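Local coordinates for biofilm-associated surface protein (Staphylococcus aureus, PDB 7C7U) that is a cell wall-anchored surface adhesin of staphylococci that promotes biofilm formation and probably acts as a switch controlling functional amyloid assembly, at residues Gln534-Val548 and Val559-Asp573. Numbering follows the deposited sequence.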
loop_
_atom_site.group_PDB
_atom_site.type_symbol
_atom_site.label_atom_id
_atom_site.label_comp_id
_atom_site.label_asym_id
_atom_site.label_seq_id
_atom_site.Cartn_x
_atom_site.Cartn_y
_atom_site.Cartn_z
ATOM N N GLN A 534 26.734 -14.751 15.828
ATOM C CA GLN A 534 27.919 -15.243 16.518
ATOM C C GLN A 534 28.529 -16.477 15.862
ATOM O O GLN A 534 29.505 -17.021 16.391
ATOM C CB GLN A 534 27.576 -15.575 17.975
ATOM C CG GLN A 534 26.786 -14.508 18.701
ATOM C CD GLN A 534 27.657 -13.369 19.176
ATOM O OE1 GLN A 534 28.885 -13.463 19.148
ATOM N NE2 GLN A 534 27.028 -12.282 19.618
ATOM N N GLN A 535 27.978 -16.940 14.740
ATOM C CA GLN A 535 28.439 -18.167 14.109
ATOM C C GLN A 535 28.407 -18.006 12.598
ATOM O O GLN A 535 27.570 -17.281 12.052
ATOM C CB GLN A 535 27.615 -19.393 14.535
ATOM C CG GLN A 535 26.177 -19.394 14.056
ATOM C CD GLN A 535 25.401 -20.578 14.591
ATOM O OE1 GLN A 535 25.984 -21.525 15.125
ATOM N NE2 GLN A 535 24.079 -20.534 14.454
ATOM N N ILE A 536 29.345 -18.678 11.934
ATOM C CA ILE A 536 29.466 -18.686 10.478
ATOM C C ILE A 536 29.218 -20.115 10.004
ATOM O O ILE A 536 30.055 -21.000 10.224
ATOM C CB ILE A 536 30.843 -18.186 10.017
ATOM C CG1 ILE A 536 31.164 -16.828 10.646
ATOM C CG2 ILE A 536 30.907 -18.106 8.501
ATOM C CD1 ILE A 536 32.470 -16.221 10.154
ATOM N N VAL A 537 28.080 -20.341 9.348
ATOM C CA VAL A 537 27.746 -21.662 8.823
ATOM C C VAL A 537 28.389 -21.845 7.451
ATOM O O VAL A 537 28.270 -20.979 6.574
ATOM C CB VAL A 537 26.223 -21.849 8.746
ATOM C CG1 VAL A 537 25.889 -23.290 8.344
ATOM C CG2 VAL A 537 25.570 -21.481 10.077
ATOM N N VAL A 538 29.070 -22.981 7.264
ATOM C CA VAL A 538 29.723 -23.319 6.004
ATOM C C VAL A 538 29.196 -24.661 5.506
ATOM O O VAL A 538 28.762 -25.515 6.286
ATOM C CB VAL A 538 31.265 -23.361 6.136
ATOM C CG1 VAL A 538 31.818 -21.981 6.417
ATOM C CG2 VAL A 538 31.691 -24.365 7.218
ATOM N N ASN A 539 29.235 -24.832 4.184
ATOM C CA ASN A 539 28.814 -26.048 3.497
ATOM C C ASN A 539 29.983 -26.595 2.692
ATOM O O ASN A 539 30.748 -25.829 2.095
ATOM C CB ASN A 539 27.622 -25.782 2.567
ATOM C CG ASN A 539 26.534 -24.970 3.240
ATOM O OD1 ASN A 539 25.832 -25.468 4.111
ATOM N ND2 ASN A 539 26.414 -23.702 2.859
ATOM N N GLY A 540 30.116 -27.914 2.671
ATOM C CA GLY A 540 31.228 -28.536 1.964
ATOM C C GLY A 540 31.145 -30.035 2.100
ATOM O O GLY A 540 30.301 -30.580 2.825
ATOM N N THR A 541 32.033 -30.710 1.383
ATOM C CA THR A 541 31.955 -32.161 1.369
ATOM C C THR A 541 32.264 -32.742 2.751
ATOM O O THR A 541 33.062 -32.206 3.530
ATOM C CB THR A 541 32.881 -32.746 0.301
ATOM O OG1 THR A 541 32.640 -34.152 0.202
ATOM C CG2 THR A 541 34.324 -32.512 0.650
ATOM N N SER A 542 31.624 -33.865 3.042
ATOM C CA SER A 542 31.750 -34.476 4.354
ATOM C C SER A 542 33.193 -34.928 4.592
ATOM O O SER A 542 33.865 -35.438 3.689
ATOM C CB SER A 542 30.780 -35.652 4.452
ATOM O OG SER A 542 30.835 -36.259 5.724
ATOM N N GLY A 543 33.677 -34.710 5.817
ATOM C CA GLY A 543 35.039 -35.037 6.180
ATOM C C GLY A 543 36.095 -34.037 5.749
ATOM O O GLY A 543 37.256 -34.185 6.143
ATOM N N SER A 544 35.747 -33.036 4.946
ATOM C CA SER A 544 36.678 -31.956 4.655
ATOM C C SER A 544 36.688 -30.948 5.800
ATOM O O SER A 544 35.695 -30.768 6.506
ATOM C CB SER A 544 36.309 -31.250 3.346
ATOM O OG SER A 544 35.159 -30.428 3.504
ATOM N N THR A 545 37.826 -30.295 5.984
ATOM C CA THR A 545 37.943 -29.232 6.967
ATOM C C THR A 545 37.920 -27.894 6.238
ATOM O O THR A 545 38.720 -27.664 5.325
ATOM C CB THR A 545 39.217 -29.394 7.798
ATOM O OG1 THR A 545 39.141 -30.615 8.545
ATOM C CG2 THR A 545 39.384 -28.228 8.761
ATOM N N VAL A 546 37.000 -27.023 6.643
ATOM C CA VAL A 546 36.783 -25.725 6.010
ATOM C C VAL A 546 37.325 -24.632 6.921
ATOM O O VAL A 546 37.012 -24.598 8.118
ATOM C CB VAL A 546 35.293 -25.490 5.711
ATOM C CG1 VAL A 546 35.092 -24.138 5.013
ATOM C CG2 VAL A 546 34.745 -26.607 4.864
ATOM N N THR A 547 38.113 -23.727 6.346
ATOM C CA THR A 547 38.716 -22.611 7.065
ATOM C C THR A 547 38.245 -21.306 6.439
ATOM O O THR A 547 38.298 -21.148 5.215
ATOM C CB THR A 547 40.244 -22.708 7.027
ATOM O OG1 THR A 547 40.649 -23.988 7.532
ATOM C CG2 THR A 547 40.880 -21.606 7.862
ATOM N N VAL A 548 37.777 -20.381 7.273
ATOM C CA VAL A 548 37.216 -19.110 6.822
ATOM C C VAL A 548 38.182 -17.993 7.186
ATOM O O VAL A 548 38.626 -17.898 8.335
ATOM C CB VAL A 548 35.829 -18.849 7.433
ATOM C CG1 VAL A 548 35.280 -17.514 6.938
ATOM C CG2 VAL A 548 34.873 -19.983 7.080
ATOM N N VAL A 559 36.538 -25.589 10.817
ATOM C CA VAL A 559 35.654 -26.666 11.249
ATOM C C VAL A 559 35.774 -27.822 10.267
ATOM O O VAL A 559 35.916 -27.621 9.056
ATOM C CB VAL A 559 34.191 -26.184 11.391
ATOM C CG1 VAL A 559 33.589 -25.853 10.039
ATOM C CG2 VAL A 559 33.351 -27.216 12.131
ATOM N N THR A 560 35.753 -29.036 10.810
ATOM C CA THR A 560 35.642 -30.247 10.012
ATOM C C THR A 560 34.171 -30.612 9.869
ATOM O O THR A 560 33.434 -30.649 10.858
ATOM C CB THR A 560 36.421 -31.398 10.655
ATOM O OG1 THR A 560 37.827 -31.191 10.452
ATOM C CG2 THR A 560 36.012 -32.738 10.052
ATOM N N ILE A 561 33.752 -30.874 8.641
ATOM C CA ILE A 561 32.357 -31.218 8.362
ATOM C C ILE A 561 32.126 -32.686 8.724
ATOM O O ILE A 561 32.924 -33.551 8.313
ATOM C CB ILE A 561 32.027 -30.940 6.897
ATOM C CG1 ILE A 561 32.078 -29.426 6.660
ATOM C CG2 ILE A 561 30.657 -31.505 6.522
ATOM C CD1 ILE A 561 32.236 -29.046 5.243
ATOM N N PRO A 562 31.088 -32.990 9.512
ATOM C CA PRO A 562 30.922 -34.347 10.056
ATOM C C PRO A 562 30.486 -35.367 9.008
ATOM O O PRO A 562 30.069 -35.042 7.893
ATOM C CB PRO A 562 29.853 -34.172 11.142
ATOM C CG PRO A 562 29.141 -32.908 10.797
ATOM C CD PRO A 562 30.155 -32.028 10.125
ATOM N N ALA A 563 30.544 -36.638 9.440
ATOM C CA ALA A 563 30.616 -37.785 8.538
ATOM C C ALA A 563 29.363 -37.978 7.691
ATOM O O ALA A 563 29.452 -38.523 6.584
ATOM C CB ALA A 563 30.892 -39.056 9.338
ATOM N N ASP A 564 28.197 -37.553 8.174
ATOM C CA ASP A 564 26.947 -37.821 7.476
ATOM C C ASP A 564 26.201 -36.519 7.193
ATOM O O ASP A 564 24.969 -36.488 7.183
ATOM C CB ASP A 564 26.080 -38.775 8.298
ATOM C CG ASP A 564 25.485 -39.905 7.466
ATOM O OD1 ASP A 564 26.262 -40.784 7.023
ATOM O OD2 ASP A 564 24.248 -39.935 7.278
ATOM N N ASP A 565 26.946 -35.441 6.955
ATOM C CA ASP A 565 26.365 -34.129 6.692
ATOM C C ASP A 565 27.288 -33.370 5.751
ATOM O O ASP A 565 28.409 -33.802 5.466
ATOM C CB ASP A 565 26.142 -33.336 7.983
ATOM C CG ASP A 565 24.922 -32.423 7.904
ATOM O OD1 ASP A 565 24.525 -32.025 6.780
ATOM O OD2 ASP A 565 24.352 -32.119 8.971
ATOM N N THR A 566 26.806 -32.225 5.258
ATOM C CA THR A 566 27.612 -31.391 4.376
ATOM C C THR A 566 27.543 -29.925 4.791
ATOM O O THR A 566 27.736 -29.032 3.967
ATOM C CB THR A 566 27.198 -31.565 2.913
ATOM O OG1 THR A 566 25.786 -31.399 2.789
ATOM C CG2 THR A 566 27.574 -32.979 2.418
ATOM N N SER A 567 27.269 -29.670 6.068
ATOM C CA SER A 567 27.306 -28.323 6.619
ATOM C C SER A 567 27.785 -28.406 8.061
ATOM O O SER A 567 27.574 -29.415 8.746
ATOM C CB SER A 567 25.937 -27.628 6.519
ATOM O OG SER A 567 25.213 -27.782 7.722
ATOM N N ALA A 568 28.486 -27.361 8.492
ATOM C CA ALA A 568 29.023 -27.292 9.843
ATOM C C ALA A 568 29.052 -25.838 10.290
ATOM O O ALA A 568 28.788 -24.920 9.508
ATOM C CB ALA A 568 30.420 -27.916 9.921
ATOM N N ALA A 569 29.424 -25.633 11.551
ATOM C CA ALA A 569 29.371 -24.322 12.179
ATOM C C ALA A 569 30.751 -23.900 12.661
ATOM O O ALA A 569 31.536 -24.722 13.146
ATOM C CB ALA A 569 28.397 -24.318 13.356
ATOM N N ILE A 570 31.044 -22.614 12.508
ATOM C CA ILE A 570 32.200 -21.981 13.123
ATOM C C ILE A 570 31.703 -20.972 14.149
ATOM O O ILE A 570 30.778 -20.204 13.874
ATOM C CB ILE A 570 33.080 -21.303 12.055
ATOM C CG1 ILE A 570 33.626 -22.351 11.085
ATOM C CG2 ILE A 570 34.198 -20.514 12.701
ATOM C CD1 ILE A 570 34.598 -21.803 10.087
ATOM N N ASN A 571 32.317 -20.970 15.327
ATOM C CA ASN A 571 31.947 -20.055 16.399
ATOM C C ASN A 571 33.013 -18.984 16.567
ATOM O O ASN A 571 34.210 -19.261 16.450
ATOM C CB ASN A 571 31.733 -20.799 17.720
ATOM C CG ASN A 571 30.675 -21.873 17.616
ATOM O OD1 ASN A 571 29.678 -21.708 16.912
ATOM N ND2 ASN A 571 30.884 -22.984 18.316
ATOM N N VAL A 572 32.563 -17.759 16.830
ATOM C CA VAL A 572 33.437 -16.614 17.028
ATOM C C VAL A 572 32.985 -15.899 18.294
ATOM O O VAL A 572 31.831 -16.000 18.720
ATOM C CB VAL A 572 33.435 -15.644 15.821
ATOM C CG1 VAL A 572 34.194 -16.247 14.646
ATOM C CG2 VAL A 572 32.016 -15.297 15.412
ATOM N N ASP A 573 33.926 -15.182 18.910
ATOM C CA ASP A 573 33.634 -14.487 20.164
ATOM C C ASP A 573 32.708 -13.298 19.932
ATOM O O ASP A 573 31.631 -13.200 20.532
ATOM C CB ASP A 573 34.934 -14.035 20.834
ATOM C CG ASP A 573 35.877 -15.194 21.113
ATOM O OD1 ASP A 573 36.653 -15.572 20.206
ATOM O OD2 ASP A 573 35.847 -15.723 22.244
#
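I561 and I570 of residues 559-573 pack between two small antiparallel sheets, and both meet valines of 545-548. I561 CD1 lies 3.5 Å from V546 CG2, and the same methyl presses on the backbone of G540, at 3.5 Å from its CA, tighter than usual for two carbons. I570, its chain extended beyond CG1 (chi2 -175°), carries CD1 to 3.5 Å from V548 CG2. V538 and V559 run antiparallel alongside one another, with V538 CG2 and V559 CG1 3.7 Å apart. Paired backbone bonds knit 535-539 to 567-571, with V538 and A568 bonding both ways; V546 and V559 do likewise in the other sheet. Where the chain passes between sheets, T541-S544 forms a type II turn: T541 O accepts from both S544 N and S544 OG, and S542 OG sits 2.6 Å from P562 O and 2.8 Å from A563 O. The exposed end is looser: Q535 and N571 merely lie side by side, amide planes 24° apart. Farther along the same face N539 is buried, its ND2 hydrogen-bonded to N527 and S525. Two facing sheets joined by crossing loops around an aliphatic core make an immunoglobulin-like beta sandwich, the last domain of the modelled chain.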